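Local coordinates for Lmo0135 protein (Listeria monocytogenes EGD-e, PDB 5ISU) that serves as the substrate-binding protein of an ABC transporter, possibly one for peptides, at residues L358-Q361 / Q362-E366; K271-E274 / L275-L279; E287-D290 / A291-S295; A327-L330 / V331-G335; K374-P378 / N379-N383. All coordinates share one frame; numbering follows the deposited sequence.

Contact 1: L358-Q361 / Q362-E366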
loop_
_atom_site.group_PDB
_atom_site.type_symbol
_atom_site.label_atom_id
_atom_site.label_comp_id
_atom_site.label_asym_id
_atom_site.label_seq_id
_atom_site.Cartn_x
_atom_site.Cartn_y
_atom_site.Cartn_z
ATOM N N LEU A 358 7.430 -18.577 15.610
ATOM C CA LEU A 358 7.529 -19.912 16.219
ATOM C C LEU A 358 7.671 -20.986 15.166
ATOM O O LEU A 358 8.394 -21.960 15.369
ATOM C CB LEU A 358 6.327 -20.208 17.119
ATOM C CG LEU A 358 6.309 -19.462 18.456
ATOM C CD1 LEU A 358 4.936 -19.540 19.114
ATOM C CD2 LEU A 358 7.396 -20.003 19.383
ATOM N N TYR A 359 6.986 -20.808 14.038
ATOM C CA TYR A 359 7.093 -21.770 12.957
ATOM C C TYR A 359 8.541 -21.799 12.426
ATOM O O TYR A 359 9.101 -22.863 12.207
ATOM C CB TYR A 359 6.082 -21.469 11.853
ATOM C CG TYR A 359 6.185 -22.438 10.720
ATOM C CD1 TYR A 359 5.484 -23.643 10.730
ATOM C CD2 TYR A 359 7.001 -22.168 9.644
ATOM C CE1 TYR A 359 5.602 -24.539 9.682
ATOM C CE2 TYR A 359 7.118 -23.055 8.598
ATOM C CZ TYR A 359 6.421 -24.224 8.620
ATOM O OH TYR A 359 6.588 -25.069 7.566
ATOM N N LEU A 360 9.149 -20.635 12.234
ATOM C CA LEU A 360 10.549 -20.583 11.775
ATOM C C LEU A 360 11.477 -21.253 12.802
ATOM O O LEU A 360 12.345 -22.055 12.453
ATOM C CB LEU A 360 11.007 -19.141 11.533
ATOM C CG LEU A 360 10.216 -18.254 10.570
ATOM C CD1 LEU A 360 10.911 -16.903 10.422
ATOM C CD2 LEU A 360 10.053 -18.895 9.215
ATOM N N GLN A 361 11.266 -20.933 14.070
ATOM C CA GLN A 361 12.057 -21.516 15.168
ATOM C C GLN A 361 11.963 -23.033 15.139
ATOM O O GLN A 361 12.980 -23.738 15.194
ATOM C CB GLN A 361 11.549 -21.013 16.514
ATOM C CG GLN A 361 12.384 -21.451 17.705
ATOM C CD GLN A 361 11.769 -21.032 19.018
ATOM O OE1 GLN A 361 10.554 -21.120 19.212
ATOM N NE2 GLN A 361 12.608 -20.602 19.945
ATOM N N GLN A 362 10.728 -23.514 15.058
ATOM C CA GLN A 362 10.417 -24.936 14.978
ATOM C C GLN A 362 11.117 -25.570 13.774
ATOM O O GLN A 362 11.804 -26.583 13.919
ATOM C CB GLN A 362 8.901 -25.100 14.822
ATOM C CG GLN A 362 8.367 -26.529 14.828
ATOM C CD GLN A 362 6.965 -26.617 14.232
ATOM O OE1 GLN A 362 6.746 -26.260 13.065
ATOM N NE2 GLN A 362 6.021 -27.116 15.008
ATOM N N GLN A 363 10.969 -24.948 12.593
ATOM C CA GLN A 363 11.537 -25.501 11.360
ATOM C C GLN A 363 13.031 -25.426 11.308
ATOM O O GLN A 363 13.665 -26.314 10.749
ATOM C CB GLN A 363 10.934 -24.849 10.104
ATOM C CG GLN A 363 9.445 -25.154 9.920
ATOM C CD GLN A 363 9.130 -26.650 9.914
ATOM O OE1 GLN A 363 8.306 -27.120 10.698
ATOM N NE2 GLN A 363 9.825 -27.404 9.071
ATOM N N TYR A 364 13.605 -24.365 11.862
ATOM C CA TYR A 364 15.058 -24.250 11.880
ATOM C C TYR A 364 15.661 -25.229 12.882
ATOM O O TYR A 364 16.721 -25.795 12.614
ATOM C CB TYR A 364 15.539 -22.804 12.070
ATOM C CG TYR A 364 15.084 -21.848 10.965
ATOM C CD1 TYR A 364 14.850 -22.294 9.654
ATOM C CD2 TYR A 364 14.985 -20.487 11.203
ATOM C CE1 TYR A 364 14.455 -21.420 8.653
ATOM C CE2 TYR A 364 14.607 -19.603 10.193
ATOM C CZ TYR A 364 14.343 -20.076 8.926
ATOM O OH TYR A 364 13.972 -19.202 7.933
ATOM N N LYS A 365 14.987 -25.458 14.009
ATOM C CA LYS A 365 15.463 -26.471 14.953
ATOM C C LYS A 365 15.701 -27.795 14.239
ATOM O O LYS A 365 16.751 -28.415 14.416
ATOM C CB LYS A 365 14.480 -26.719 16.104
ATOM C CG LYS A 365 14.602 -25.776 17.288
ATOM C CD LYS A 365 13.780 -26.281 18.473
ATOM C CE LYS A 365 13.939 -25.375 19.689
ATOM N NZ LYS A 365 13.175 -25.866 20.872
ATOM N N GLU A 366 14.739 -28.197 13.406
ATOM C CA GLU A 366 14.809 -29.473 12.691
ATOM C C GLU A 366 15.967 -29.578 11.676
ATOM O O GLU A 366 16.350 -30.689 11.300
ATOM C CB GLU A 366 13.466 -29.793 12.027
ATOM C CG GLU A 366 13.341 -31.253 11.600
ATOM C CD GLU A 366 11.973 -31.612 11.060
ATOM O OE1 GLU A 366 11.746 -32.812 10.778
ATOM O OE2 GLU A 366 11.123 -30.709 10.915
#
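Gln363 lays its CG over one face of the Tyr359 ring, one helical turn back along helix 351-365. CG sits 3.6 Å from the centroid of the Tyr359 ring and 24° off the ring normal, which meets the geometry of a CH-pi contact, although the carbon is displaced toward the rim on the side of CE2 and CZ. Two torsions produce it: the Tyr359 ring swings anti to its own backbone nitrogen (chi1 179°) and so leans forward along the helix, while Gln363 bends at chi2 (-55°). The amide plane of Gln363 ends up turned only modestly from the plane of the ring. Both polar ends are held from outside the helix, Tyr359 OH by Glu287 and Gln363 NE2 by the carbonyl of Ala282, which probably limits rotation of the pair.

On another flank, Leu360 and Tyr364 run side by side and point the same way, with Leu360 CB 3.9 Å from Tyr364 CE2. Tyr364 also carries one ring face over the carbonyl oxygen of Leu360, whose distance to Tyr364 CG is 3.1 Å. That oxygen accepts from Tyr364 N at 2.7 Å in the regular i to i+4 pattern, repeated from Gln363 N to Tyr359 O at 2.8 Å.

Helix 351-365 is the crossover helix of a beta-alpha-beta unit between strands 341-347 and 370-376. Leu360 and Tyr364 both rest on Leu371 of the second strand, Tyr364 OH bonds to the carbonyl of Leu279 in helix 273-281, and Gln363 touches Ile324 of helix 324-334.

Contact 2: K271-E274 / L275-L279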
loop_
_atom_site.group_PDB
_atom_site.type_symbol
_atom_site.label_atom_id
_atom_site.label_comp_id
_atom_site.label_asym_id
_atom_site.label_seq_id
_atom_site.Cartn_x
_atom_site.Cartn_y
_atom_site.Cartn_z
ATOM N N LYS A 271 25.580 -13.862 4.763
ATOM C CA LYS A 271 26.195 -13.476 3.486
ATOM C C LYS A 271 26.180 -14.676 2.561
ATOM O O LYS A 271 26.248 -14.533 1.346
ATOM C CB LYS A 271 27.676 -13.110 3.679
ATOM C CG LYS A 271 27.994 -11.867 4.493
ATOM C CD LYS A 271 27.821 -10.582 3.701
ATOM C CE LYS A 271 28.573 -9.437 4.376
ATOM N NZ LYS A 271 28.407 -8.154 3.654
ATOM N N SER A 272 26.171 -15.861 3.165
ATOM C CA SER A 272 26.151 -17.121 2.432
ATOM C C SER A 272 24.802 -17.390 1.756
ATOM O O SER A 272 23.766 -17.512 2.426
ATOM C CB SER A 272 26.470 -18.278 3.390
ATOM O OG SER A 272 26.251 -19.541 2.786
ATOM N N LYS A 273 24.836 -17.480 0.431
ATOM C CA LYS A 273 23.672 -17.803 -0.379
ATOM C C LYS A 273 23.133 -19.149 0.112
ATOM O O LYS A 273 21.937 -19.304 0.334
ATOM C CB LYS A 273 24.088 -17.892 -1.843
ATOM C CG LYS A 273 22.983 -18.137 -2.850
ATOM C CD LYS A 273 23.572 -18.084 -4.252
ATOM C CE LYS A 273 22.517 -18.137 -5.345
ATOM N NZ LYS A 273 23.105 -18.007 -6.715
ATOM N N GLU A 274 24.045 -20.092 0.345
ATOM C CA GLU A 274 23.692 -21.431 0.824
ATOM C C GLU A 274 22.879 -21.407 2.131
ATOM O O GLU A 274 21.854 -22.110 2.245
ATOM C CB GLU A 274 24.943 -22.312 0.983
ATOM C CG GLU A 274 25.592 -22.795 -0.323
ATOM C CD GLU A 274 26.288 -21.714 -1.165
ATOM O OE1 GLU A 274 26.226 -20.509 -0.823
ATOM O OE2 GLU A 274 26.912 -22.085 -2.188
ATOM N N LEU A 275 23.299 -20.586 3.094
ATOM C CA LEU A 275 22.564 -20.492 4.354
ATOM C C LEU A 275 21.171 -19.927 4.127
ATOM O O LEU A 275 20.196 -20.452 4.669
ATOM C CB LEU A 275 23.300 -19.635 5.373
ATOM C CG LEU A 275 22.660 -19.568 6.767
ATOM C CD1 LEU A 275 22.409 -20.962 7.344
ATOM C CD2 LEU A 275 23.529 -18.747 7.704
ATOM N N ARG A 276 21.079 -18.865 3.320
ATOM C CA ARG A 276 19.790 -18.236 3.011
ATOM C C ARG A 276 18.843 -19.222 2.326
ATOM O O ARG A 276 17.636 -19.225 2.604
ATOM C CB ARG A 276 19.959 -16.974 2.146
ATOM C CG ARG A 276 20.725 -15.855 2.842
ATOM C CD ARG A 276 20.510 -14.497 2.204
ATOM N NE ARG A 276 20.919 -14.445 0.801
ATOM C CZ ARG A 276 22.150 -14.153 0.357
ATOM N NH1 ARG A 276 23.150 -13.901 1.201
ATOM N NH2 ARG A 276 22.385 -14.119 -0.952
ATOM N N GLN A 277 19.394 -20.054 1.445
ATOM C CA GLN A 277 18.607 -21.062 0.739
ATOM C C GLN A 277 18.187 -22.174 1.688
ATOM O O GLN A 277 17.067 -22.695 1.590
ATOM C CB GLN A 277 19.377 -21.632 -0.438
ATOM C CG GLN A 277 19.577 -20.655 -1.584
ATOM C CD GLN A 277 20.449 -21.223 -2.693
ATOM O OE1 GLN A 277 21.190 -22.175 -2.479
ATOM N NE2 GLN A 277 20.373 -20.630 -3.880
ATOM N N ALA A 278 19.074 -22.538 2.614
ATOM C CA ALA A 278 18.732 -23.557 3.612
ATOM C C ALA A 278 17.534 -23.102 4.458
ATOM O O ALA A 278 16.633 -23.890 4.736
ATOM C CB ALA A 278 19.922 -23.856 4.504
ATOM N N LEU A 279 17.517 -21.817 4.818
ATOM C CA LEU A 279 16.461 -21.230 5.648
ATOM C C LEU A 279 15.167 -20.981 4.870
ATOM O O LEU A 279 14.168 -20.532 5.448
ATOM C CB LEU A 279 16.948 -19.930 6.298
ATOM C CG LEU A 279 18.179 -20.026 7.205
ATOM C CD1 LEU A 279 18.644 -18.643 7.640
ATOM C CD2 LEU A 279 17.936 -20.920 8.418
#
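Leu275 N donates to Ser272 OG at 3.1 Å with an N-H...O angle of 159°, the capping bond that identifies Ser272 as the N-cap of helix 273-281. The hydroxyl reaches the amide because OG stands anti to the Ser272 nitrogen (chi1 170°). Leu275 CB also lies 3.9 Å from that OG, while the rest of this buried side chain leads away from the cap, toward Ala269, Leu270 and Phe336.

Arg276 follows, its backbone N bonded to Ser272 O at 3.1 Å in the first i to i+4 bond among these residues. Its side chain bends at chi3 (-60°) and folds back over the beginning of the helix, so that Lys273 CA comes over one face of the guanidinium. Lys271 O approaches at the edge, near the guanidinium plane, but the bond from NH1 is weak. The stronger NH1 partner is the carbonyl of Leu270, and NH2 donates to the carbonyl of Asp459, so main-chain oxygens grip this buried group from two parts of the chain. Those bonds tie the helix start to the loop before it and to the segment preceding strand 462-475.

Gln277 N continues the helical series to Lys273 O, and its extended side chain crosses that of Lys273, NE2 coming within 3.6 Å of Lys273 CE.

Ala278 N bonds to Glu274 O at 2.8 Å, while its methyl lies against helix 324-334 at Leu330. One turn on from the capped residue, Leu279 N closes a further helical bond to Leu275 O at 3.0 Å.

Contact 3: E287-D290 / A291-S295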
loop_
_atom_site.group_PDB
_atom_site.type_symbol
_atom_site.label_atom_id
_atom_site.label_comp_id
_atom_site.label_asym_id
_atom_site.label_seq_id
_atom_site.Cartn_x
_atom_site.Cartn_y
_atom_site.Cartn_z
ATOM N N GLU A 287 1.635 -24.156 5.434
ATOM C CA GLU A 287 1.738 -24.325 6.885
ATOM C C GLU A 287 1.877 -22.977 7.597
ATOM O O GLU A 287 1.242 -22.764 8.637
ATOM C CB GLU A 287 2.914 -25.238 7.257
ATOM C CG GLU A 287 2.703 -26.705 6.874
ATOM C CD GLU A 287 3.815 -27.637 7.360
ATOM O OE1 GLU A 287 4.945 -27.176 7.705
ATOM O OE2 GLU A 287 3.555 -28.847 7.385
ATOM N N ILE A 288 2.701 -22.072 7.053
ATOM C CA ILE A 288 2.854 -20.742 7.662
ATOM C C ILE A 288 1.518 -20.008 7.674
ATOM O O ILE A 288 1.123 -19.439 8.688
ATOM C CB ILE A 288 3.883 -19.868 6.934
ATOM C CG1 ILE A 288 5.278 -20.486 7.047
ATOM C CG2 ILE A 288 3.907 -18.466 7.543
ATOM C CD1 ILE A 288 6.333 -19.803 6.198
ATOM N N ILE A 289 0.844 -20.007 6.531
ATOM C CA ILE A 289 -0.466 -19.364 6.394
ATOM C C ILE A 289 -1.433 -19.977 7.394
ATOM O O ILE A 289 -2.124 -19.260 8.118
ATOM C CB ILE A 289 -0.996 -19.507 4.958
ATOM C CG1 ILE A 289 -0.189 -18.597 4.018
ATOM C CG2 ILE A 289 -2.467 -19.146 4.875
ATOM C CD1 ILE A 289 -0.435 -18.839 2.546
ATOM N N ASP A 290 -1.442 -21.304 7.445
ATOM C CA ASP A 290 -2.292 -22.043 8.366
ATOM C C ASP A 290 -2.039 -21.625 9.826
ATOM O O ASP A 290 -2.985 -21.490 10.602
ATOM C CB ASP A 290 -2.037 -23.553 8.215
ATOM C CG ASP A 290 -3.163 -24.393 8.751
ATOM O OD1 ASP A 290 -4.325 -24.067 8.441
ATOM O OD2 ASP A 290 -2.891 -25.417 9.415
ATOM N N ALA A 291 -0.776 -21.401 10.186
ATOM C CA ALA A 291 -0.432 -21.033 11.559
ATOM C C ALA A 291 -0.610 -19.545 11.856
ATOM O O ALA A 291 -1.012 -19.184 12.963
ATOM C CB ALA A 291 0.992 -21.477 11.894
ATOM N N ALA A 292 -0.317 -18.688 10.875
ATOM C CA ALA A 292 -0.418 -17.234 11.057
ATOM C C ALA A 292 -1.862 -16.755 11.157
ATOM O O ALA A 292 -2.287 -16.205 12.176
ATOM C CB ALA A 292 0.295 -16.516 9.927
ATOM N N TYR A 293 -2.593 -16.949 10.069
ATOM C CA TYR A 293 -3.996 -16.594 9.969
ATOM C C TYR A 293 -4.646 -17.973 10.228
ATOM O O TYR A 293 -3.926 -18.957 10.389
ATOM C CB TYR A 293 -4.269 -15.973 8.582
ATOM C CG TYR A 293 -3.135 -15.025 8.123
ATOM C CD1 TYR A 293 -3.038 -13.699 8.583
ATOM C CD2 TYR A 293 -2.145 -15.474 7.261
ATOM C CE1 TYR A 293 -1.981 -12.858 8.179
ATOM C CE2 TYR A 293 -1.096 -14.647 6.848
ATOM C CZ TYR A 293 -1.006 -13.338 7.306
ATOM O OH TYR A 293 0.078 -12.539 6.883
ATOM N N GLY A 294 -5.963 -18.075 10.306
ATOM C CA GLY A 294 -6.579 -19.377 10.621
ATOM C C GLY A 294 -6.637 -20.402 9.498
ATOM O O GLY A 294 -6.421 -21.595 9.706
ATOM N N SER A 295 -6.938 -19.918 8.304
ATOM C CA SER A 295 -7.108 -20.748 7.131
ATOM C C SER A 295 -6.541 -20.041 5.922
ATOM O O SER A 295 -6.027 -18.920 6.028
ATOM C CB SER A 295 -8.593 -20.949 6.907
ATOM O OG SER A 295 -9.223 -19.709 6.652
#
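Glu287 O receives Ala291 N at 2.9 Å, and the methyl of Ala291 lies 3.5 Å from the same oxygen. The carboxylate of Glu287 plays no part in this turn: it extends from the helix and is engaged by Tyr359.

Ile288 O takes the next amide, Ala292 N, at 2.7 Å, with the CB of Ala292 3.3 Å from that oxygen. The side chain of Ile288 points elsewhere, touching Ile356 and Tyr359 of helix 351-365 and Tyr463 and Ile465 of strand 462-475.

Ile289 O holds the last of the series, Tyr293 N, at 3.1 Å and with an N-H...O angle of 141°. This is the C-terminal end of helix 285-292: Tyr293 is the first residue to leave helical backbone angles, its psi having opened to 176°, and the chain turns off toward strand 299-301. Ile289 CG2 stands anti to the backbone nitrogen, facing this exit, where it meets Ser295 O at 3.7 Å and the ring of Tyr293 more loosely at CD2. Both residues also rest on Ser466 of strand 462-475, and Tyr293 OH makes a weak bond to Asp468.

Asp290 comes at the exposed side of the turn. Its CG is anti to the backbone nitrogen (chi1 -160°), which brings OD1 alongside the departing chain, 3.5 Å from Gly294 O; both atoms are acceptors, so proximity alone relates them.

Contact 4: A327-L330 / V331-G335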
loop_
_atom_site.group_PDB
_atom_site.type_symbol
_atom_site.label_atom_id
_atom_site.label_comp_id
_atom_site.label_asym_id
_atom_site.label_seq_id
_atom_site.Cartn_x
_atom_site.Cartn_y
_atom_site.Cartn_z
ATOM N N ALA A 327 17.911 -28.955 2.870
ATOM C CA ALA A 327 18.239 -27.853 3.763
ATOM C C ALA A 327 19.409 -28.231 4.648
ATOM O O ALA A 327 20.283 -27.404 4.887
ATOM C CB ALA A 327 17.050 -27.464 4.619
ATOM N N LYS A 328 19.411 -29.471 5.147
ATOM C CA LYS A 328 20.521 -29.973 5.982
ATOM C C LYS A 328 21.837 -29.964 5.187
ATOM O O LYS A 328 22.884 -29.616 5.720
ATOM C CB LYS A 328 20.205 -31.363 6.571
ATOM C CG LYS A 328 19.188 -31.317 7.715
ATOM C CD LYS A 328 18.803 -32.693 8.262
ATOM C CE LYS A 328 17.958 -33.488 7.267
ATOM N NZ LYS A 328 17.472 -34.814 7.766
ATOM N N LYS A 329 21.757 -30.347 3.915
ATOM C CA LYS A 329 22.908 -30.313 3.001
ATOM C C LYS A 329 23.497 -28.908 2.860
ATOM O O LYS A 329 24.709 -28.731 2.923
ATOM C CB LYS A 329 22.511 -30.838 1.600
ATOM C CG LYS A 329 22.920 -32.271 1.278
ATOM C CD LYS A 329 24.350 -32.285 0.738
ATOM C CE LYS A 329 24.849 -33.678 0.375
ATOM N NZ LYS A 329 25.058 -34.540 1.570
ATOM N N LEU A 330 22.630 -27.920 2.672
ATOM C CA LEU A 330 23.068 -26.535 2.480
ATOM C C LEU A 330 23.650 -25.874 3.735
ATOM O O LEU A 330 24.647 -25.137 3.650
ATOM C CB LEU A 330 21.924 -25.703 1.896
ATOM C CG LEU A 330 21.653 -26.062 0.432
ATOM C CD1 LEU A 330 20.239 -25.698 0.022
ATOM C CD2 LEU A 330 22.684 -25.414 -0.487
ATOM N N VAL A 331 23.039 -26.124 4.887
ATOM C CA VAL A 331 23.568 -25.555 6.124
ATOM C C VAL A 331 24.984 -26.130 6.389
ATOM O O VAL A 331 25.843 -25.429 6.917
ATOM C CB VAL A 331 22.593 -25.719 7.323
ATOM C CG1 VAL A 331 22.236 -27.177 7.563
ATOM C CG2 VAL A 331 23.184 -25.100 8.587
ATOM N N LYS A 332 25.212 -27.385 5.985
ATOM C CA LYS A 332 26.531 -28.039 6.091
ATOM C C LYS A 332 27.526 -27.292 5.188
ATOM O O LYS A 332 28.522 -26.752 5.672
ATOM C CB LYS A 332 26.416 -29.517 5.666
ATOM C CG LYS A 332 27.700 -30.346 5.613
ATOM C CD LYS A 332 28.241 -30.726 6.982
ATOM C CE LYS A 332 29.416 -31.689 6.845
ATOM N NZ LYS A 332 29.926 -32.189 8.152
ATOM N N GLU A 333 27.220 -27.243 3.887
ATOM C CA GLU A 333 28.047 -26.549 2.883
ATOM C C GLU A 333 28.279 -25.082 3.230
ATOM O O GLU A 333 29.266 -24.489 2.799
ATOM C CB GLU A 333 27.384 -26.579 1.501
ATOM C CG GLU A 333 27.241 -27.948 0.848
ATOM C CD GLU A 333 26.464 -27.891 -0.469
ATOM O OE1 GLU A 333 26.212 -26.772 -0.990
ATOM O OE2 GLU A 333 26.108 -28.972 -0.988
ATOM N N SER A 334 27.341 -24.497 3.970
ATOM C CA SER A 334 27.438 -23.105 4.387
ATOM C C SER A 334 28.713 -22.790 5.173
ATOM O O SER A 334 29.404 -21.803 4.890
ATOM C CB SER A 334 26.231 -22.751 5.255
ATOM O OG SER A 334 26.319 -21.432 5.747
ATOM N N GLY A 335 29.015 -23.653 6.142
ATOM C CA GLY A 335 30.147 -23.471 7.042
ATOM C C GLY A 335 29.678 -22.745 8.294
ATOM O O GLY A 335 30.481 -22.316 9.118
#
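Val331 presses its CG1 methyl against two carbonyl oxygens of the preceding turn, 3.1 Å from Lys328 O and 3.3 Å from Ala327 O. The methyl arrives there because chi1 (57°) sets CG1 between the backbone nitrogen and the carbonyl carbon, the crowded position for a branch on a helix.

Main-chain bonds carry the remainder of the turn. Val331 N reaches Ala327 O at 3.0 Å, Glu333 N reaches Lys329 O almost straight at 177°, and Ser334 N reaches Leu330 O at 2.8 Å but more bent, at 135°. These are the closing turns of helix 324-334, which ends where Gly335 adopts a positive phi; its N still bonds back to Lys332 O at 3.2 Å.

Among the side chains, Glu333 extends backward along the surface and sets OE1 3.8 Å from Leu330 CD2. Its other oxygen, OE2, approaches the aliphatic part of Lys329 at CD, whereas Lys329 NZ remains 6.2 Å from OE2, too far for a salt bridge. Leu330 is buried, lodged against Glu274, Ala278 and Tyr281 of helix 273-281, while Val331 touches Val369 just ahead of strand 370-376.

Contact 5: K374-P378 / N379-N383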
loop_
_atom_site.group_PDB
_atom_site.type_symbol
_atom_site.label_atom_id
_atom_site.label_comp_id
_atom_site.label_asym_id
_atom_site.label_seq_id
_atom_site.Cartn_x
_atom_site.Cartn_y
_atom_site.Cartn_z
ATOM N N LYS A 374 12.758 -12.664 19.294
ATOM C CA LYS A 374 13.010 -11.391 19.926
ATOM C C LYS A 374 11.871 -10.442 19.554
ATOM O O LYS A 374 12.040 -9.543 18.742
ATOM C CB LYS A 374 14.405 -10.863 19.539
ATOM C CG LYS A 374 15.093 -10.034 20.631
ATOM C CD LYS A 374 15.265 -10.854 21.916
ATOM C CE LYS A 374 16.142 -10.191 22.963
ATOM N NZ LYS A 374 17.580 -10.181 22.579
ATOM N N PRO A 375 10.687 -10.657 20.153
ATOM C CA PRO A 375 9.564 -9.764 19.883
ATOM C C PRO A 375 9.902 -8.373 20.403
ATOM O O PRO A 375 10.519 -8.265 21.477
ATOM C CB PRO A 375 8.424 -10.373 20.708
ATOM C CG PRO A 375 9.091 -11.087 21.830
ATOM C CD PRO A 375 10.443 -11.518 21.331
ATOM N N THR A 376 9.523 -7.323 19.675
ATOM C CA THR A 376 9.841 -5.954 20.111
ATOM C C THR A 376 8.717 -4.929 19.923
ATOM O O THR A 376 7.765 -5.139 19.169
ATOM C CB THR A 376 11.083 -5.399 19.384
ATOM O OG1 THR A 376 10.790 -5.248 17.996
ATOM C CG2 THR A 376 12.287 -6.310 19.554
ATOM N N ASP A 377 8.884 -3.814 20.638
ATOM C CA ASP A 377 7.991 -2.652 20.629
ATOM C C ASP A 377 8.097 -2.009 19.242
ATOM O O ASP A 377 9.200 -1.938 18.702
ATOM C CB ASP A 377 8.460 -1.683 21.746
ATOM C CG ASP A 377 7.603 -0.426 21.876
ATOM O OD1 ASP A 377 7.566 0.405 20.940
ATOM O OD2 ASP A 377 7.045 -0.219 22.978
ATOM N N PRO A 378 6.965 -1.541 18.661
ATOM C CA PRO A 378 6.975 -0.945 17.304
ATOM C C PRO A 378 8.005 0.165 17.073
ATOM O O PRO A 378 8.771 0.086 16.114
ATOM C CB PRO A 378 5.552 -0.405 17.139
ATOM C CG PRO A 378 4.731 -1.259 18.032
ATOM C CD PRO A 378 5.599 -1.572 19.221
ATOM N N ASN A 379 8.029 1.173 17.942
ATOM C CA ASN A 379 8.983 2.280 17.797
ATOM C C ASN A 379 10.398 1.736 17.767
ATOM O O ASN A 379 11.176 2.058 16.870
ATOM C CB ASN A 379 8.876 3.275 18.960
ATOM C CG ASN A 379 7.491 3.877 19.106
ATOM O OD1 ASN A 379 6.541 3.474 18.426
ATOM N ND2 ASN A 379 7.363 4.837 20.021
ATOM N N ALA A 380 10.716 0.904 18.759
ATOM C CA ALA A 380 12.039 0.297 18.876
ATOM C C ALA A 380 12.392 -0.504 17.630
ATOM O O ALA A 380 13.536 -0.483 17.186
ATOM C CB ALA A 380 12.114 -0.588 20.112
ATOM N N LEU A 381 11.398 -1.185 17.054
ATOM C CA LEU A 381 11.620 -2.000 15.854
ATOM C C LEU A 381 12.007 -1.126 14.652
ATOM O O LEU A 381 12.859 -1.511 13.861
ATOM C CB LEU A 381 10.392 -2.858 15.537
ATOM C CG LEU A 381 10.519 -3.868 14.386
ATOM C CD1 LEU A 381 11.630 -4.880 14.642
ATOM C CD2 LEU A 381 9.195 -4.579 14.163
ATOM N N SER A 382 11.373 0.039 14.520
ATOM C CA SER A 382 11.714 0.975 13.446
ATOM C C SER A 382 13.159 1.403 13.608
ATOM O O SER A 382 13.952 1.255 12.690
ATOM C CB SER A 382 10.819 2.217 13.457
ATOM O OG SER A 382 9.484 1.884 13.135
ATOM N N ASN A 383 13.502 1.904 14.793
ATOM C CA ASN A 383 14.878 2.334 15.073
ATOM C C ASN A 383 15.890 1.240 14.708
ATOM O O ASN A 383 16.973 1.540 14.207
ATOM C CB ASN A 383 15.048 2.716 16.549
ATOM C CG ASN A 383 14.158 3.876 16.967
ATOM O OD1 ASN A 383 13.554 4.558 16.135
ATOM N ND2 ASN A 383 14.075 4.104 18.267
#
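Asp377 OD1 accepts from Asn379 N at 3.1 Å, a weak capping bond with an N-H...O angle of 132°, and marks Asp377 as the N-cap of helix 378-385. The carboxylate gets there with CG anti to the Asp377 nitrogen (chi1 -179°), lying alongside Asn379 and pointing the same way. The Asn379 amide plane is turned 75° from the carboxylate, and the nearest side-chain approach is from OD1 to Asn379 CB.

The carbonyl oxygen of Asp377 is used as well: Leu381 N donates to it at 2.8 Å. One residue on, Pro378 O accepts Ser382 N at 3.1 Å, and Asn379 O then takes Asn383 N. Pro378, in the first turn, has no N-H to offer, so the amide at that position makes no demand on the cap.

Thr376 supplies the other side-chain contact. Its OG1 meets Leu381 CB and CD1, each at 3.5 Å, the two side chains crossing at about a right angle. The polar need of this hydroxyl is met by Tyr346 O in the adjacent strand, while backbone bonds join Thr376 to Tyr346 and Asn348. Leu381 in turn touches Leu347, so the first turn of the helix packs against the end of the paired strands 341-347 and 370-376.

The chemistry is that of a solvent-facing helix start. A carboxylate at the N-cap would probably interact favourably with the positive end of the helix dipole, a contribution that could supplement its weak, bent hydrogen bond.

How the contacts relate
From the N terminus the order is contact 2, contact 3, contact 4, contact 1 and contact 5. Each is a local turn within one continuous stretch; none closes a long loop, and they follow in series without nesting or crossing. The ties between them are tertiary. Contacts 2 and 4, with centres 8 Å apart, pack helix 273-281 against helix 324-334. Contact 1 on helix 351-365 touches both contact 2 and contact 3, so that one helix meets helices 273-281 and 285-292. Contact 5 touches none of the others; it begins on the last residues of strand 370-376, which follows helix 351-365, with nearest atoms about 8 Å from contact 1.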